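Local coordinates for hypothetical protein TTHA1606 (PDB 2YYB) that is of unknown function but belongs to the GTP cyclohydrolase I type 2/NIF3 family and probably binds divalent metal ions, at residues Arg37-Ala42 and Ala220-Leu225. Numbering follows the deposited sequence.
Sequences RKVGAA and ALAAHL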
ATOM      1  N   ARG A  37      19.209  30.799  26.557  1.00 36.29           N
ATOM      2  CA  ARG A  37      19.138  31.549  27.801  1.00 38.97           C
ATOM      3  C   ARG A  37      17.700  31.690  28.317  1.00 39.80           C
ATOM      4  O   ARG A  37      17.486  32.148  29.445  1.00 43.40           O
ATOM      5  CB  ARG A  37      19.713  32.954  27.605  1.00 39.72           C
ATOM      6  CG  ARG A  37      21.145  33.004  27.100  1.00 44.23           C
ATOM      7  CD  ARG A  37      21.489  34.436  26.657  1.00 47.48           C
ATOM      8  NE  ARG A  37      22.673  34.507  25.794  1.00 50.30           N
ATOM      9  CZ  ARG A  37      23.916  34.649  26.240  1.00 50.87           C
ATOM     10  NH1 ARG A  37      24.150  34.740  27.549  1.00 51.92           N
ATOM     11  NH2 ARG A  37      24.926  34.706  25.380  1.00 49.54           N
ATOM     12  N   LYS A  38      16.713  31.322  27.507  1.00 37.28           N
ATOM     13  CA  LYS A  38      15.327  31.466  27.936  1.00 35.19           C
ATOM     14  C   LYS A  38      14.378  30.598  27.117  1.00 34.78           C
ATOM     15  O   LYS A  38      14.322  30.700  25.889  1.00 35.56           O
ATOM     16  CB  LYS A  38      14.915  32.927  27.836  1.00 34.03           C
ATOM     17  CG  LYS A  38      13.526  33.219  28.323  1.00 33.70           C
ATOM     18  CD  LYS A  38      13.287  34.698  28.351  1.00 33.17           C
ATOM     19  CE  LYS A  38      11.894  34.986  28.845  1.00 36.05           C
ATOM     20  NZ  LYS A  38      11.586  36.456  28.815  1.00 39.01           N
ATOM     21  N   VAL A  39      13.637  29.750  27.820  1.00 32.81           N
ATOM     22  CA  VAL A  39      12.702  28.821  27.206  1.00 30.96           C
ATOM     23  C   VAL A  39      11.303  29.387  27.054  1.00 31.47           C
ATOM     24  O   VAL A  39      10.811  30.110  27.919  1.00 31.92           O
ATOM     25  CB  VAL A  39      12.603  27.511  28.039  1.00 30.56           C
ATOM     26  CG1 VAL A  39      11.431  26.634  27.537  1.00 27.56           C
ATOM     27  CG2 VAL A  39      13.923  26.760  27.965  1.00 25.12           C
ATOM     28  N   GLY A  40      10.680  29.061  25.930  1.00 30.52           N
ATOM     29  CA  GLY A  40       9.318  29.485  25.678  1.00 29.98           C
ATOM     30  C   GLY A  40       8.491  28.214  25.510  1.00 29.83           C
ATOM     31  O   GLY A  40       8.975  27.229  24.949  1.00 29.25           O
ATOM     32  N   ALA A  41       7.265  28.221  26.027  1.00 29.80           N
ATOM     33  CA  ALA A  41       6.339  27.087  25.920  1.00 30.92           C
ATOM     34  C   ALA A  41       4.997  27.581  25.356  1.00 31.06           C
ATOM     35  O   ALA A  41       4.481  28.620  25.776  1.00 30.69           O
ATOM     36  CB  ALA A  41       6.122  26.434  27.294  1.00 31.59           C
ATOM     37  N   ALA A  42       4.455  26.835  24.396  1.00 30.26           N
ATOM     38  CA  ALA A  42       3.182  27.174  23.751  1.00 30.12           C
ATOM     39  C   ALA A  42       2.535  25.916  23.151  1.00 30.17           C
ATOM     40  O   ALA A  42       3.214  24.928  22.826  1.00 29.81           O
ATOM     41  CB  ALA A  42       3.399  28.248  22.644  1.00 29.14           C
ATOM     42  N   ALA A 220       4.528  21.859  31.911  1.00 43.03           N
ATOM     43  CA  ALA A 220       5.295  20.960  32.760  1.00 44.20           C
ATOM     44  C   ALA A 220       6.718  20.860  32.204  1.00 44.32           C
ATOM     45  O   ALA A 220       7.681  21.149  32.913  1.00 45.67           O
ATOM     46  CB  ALA A 220       4.627  19.573  32.833  1.00 43.40           C
ATOM     47  N   LEU A 221       6.846  20.488  30.931  1.00 44.05           N
ATOM     48  CA  LEU A 221       8.161  20.362  30.295  1.00 43.21           C
ATOM     49  C   LEU A 221       9.077  21.555  30.589  1.00 42.25           C
ATOM     50  O   LEU A 221      10.210  21.373  31.010  1.00 43.12           O
ATOM     51  CB  LEU A 221       8.013  20.223  28.777  1.00 43.18           C
ATOM     52  CG  LEU A 221       8.798  19.141  28.024  1.00 44.63           C
ATOM     53  CD1 LEU A 221       8.878  19.534  26.547  1.00 44.57           C
ATOM     54  CD2 LEU A 221      10.191  18.974  28.600  1.00 45.70           C
ATOM     55  N   ALA A 222       8.597  22.774  30.361  1.00 41.17           N
ATOM     56  CA  ALA A 222       9.420  23.956  30.606  1.00 41.37           C
ATOM     57  C   ALA A 222       9.841  24.053  32.066  1.00 42.73           C
ATOM     58  O   ALA A 222      10.986  24.381  32.351  1.00 44.07           O
ATOM     59  CB  ALA A 222       8.681  25.222  30.188  1.00 38.58           C
ATOM     60  N   ALA A 223       8.916  23.760  32.983  1.00 43.50           N
ATOM     61  CA  ALA A 223       9.179  23.808  34.425  1.00 43.18           C
ATOM     62  C   ALA A 223      10.214  22.765  34.827  1.00 43.29           C
ATOM     63  O   ALA A 223      11.006  22.967  35.759  1.00 43.03           O
ATOM     64  CB  ALA A 223       7.899  23.572  35.193  1.00 43.15           C
ATOM     65  N   HIS A 224      10.184  21.639  34.126  1.00 42.00           N
ATOM     66  CA  HIS A 224      11.121  20.557  34.370  1.00 41.19           C
ATOM     67  C   HIS A 224      12.513  21.041  34.008  1.00 41.40           C
ATOM     68  O   HIS A 224      13.446  20.897  34.791  1.00 42.88           O
ATOM     69  CB  HIS A 224      10.745  19.357  33.515  1.00 41.35           C
ATOM     70  CG  HIS A 224      11.714  18.222  33.591  1.00 43.08           C
ATOM     71  ND1 HIS A 224      12.079  17.630  34.779  1.00 44.95           N
ATOM     72  CD2 HIS A 224      12.337  17.519  32.616  1.00 44.10           C
ATOM     73  CE1 HIS A 224      12.881  16.609  34.533  1.00 45.08           C
ATOM     74  NE2 HIS A 224      13.054  16.520  33.229  1.00 44.38           N
ATOM     75  N   LEU A 225      12.650  21.644  32.831  1.00 40.65           N
ATOM     76  CA  LEU A 225      13.952  22.121  32.397  1.00 40.00           C
ATOM     77  C   LEU A 225      14.492  23.219  33.305  1.00 39.74           C
ATOM     78  O   LEU A 225      15.694  23.382  33.405  1.00 41.30           O
ATOM     79  CB  LEU A 225      13.905  22.612  30.946  1.00 37.61           C
ATOM     80  CG  LEU A 225      13.511  21.621  29.845  1.00 36.95           C
ATOM     81  CD1 LEU A 225      13.326  22.376  28.533  1.00 35.87           C
ATOM     82  CD2 LEU A 225      14.559  20.536  29.692  1.00 35.26           C
TER
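Helix 216-229 packs on one face of the mixed five-stranded sheet, where Ala-222 meets both Val-39 and Ala-41 of strand 39-42, an interior strand, and Leu-225 meets Val-39. This is helix-on-sheet packing of an alpha/beta layer, made entirely of apolar side chains. The short segments run nearly antiparallel, at 163°, and their axes approach to 8.5 Å. So close an approach suits the small residues at its middle: the methyl CB of Ala-222 lies 4.0 Å from CB of Ala-41, where the two backbones also come nearest, with CA of Ala-41 6.4 Å from CA of Ala-222. The same methyl touches CG1 of Val-39 at 4.1 Å, bridging two residues on one face of the strand.

Both branches of Val-39 face the helix. CG1, trans to the backbone N (chi1 170°), reaches Ala-222, while CG2, beside that N, faces CD1 of Leu-225 more loosely at 4.5 Å. A beta-branched valine suits an extended strand and spreads two methyls toward two residues one helical turn apart. Leu-225, one turn beyond Ala-222, has the longer side chain needed to span the wider gap toward the strand's beginning.

All four touching residues are buried. Strand 39-42 lies between parallel strands 60-63 and 233-235, Val-39 hydrogen-bonding through its backbone to Pro-232 and Val-234, and Gly-40 to Phe-60 and Ile-62. Ile-62 and Trp-233 extend the apolar surface under the helix, the former touching Val-39 and Leu-225, the latter Val-39 and Ala-222. Helix 3-13 packs beside helix 216-229, its Leu-6, Tyr-9 and Leu-10 meeting Leu-225, while the ring of His-224 stacks with Tyr-13 and its NE2 hydrogen-bonds to OH of Tyr-9.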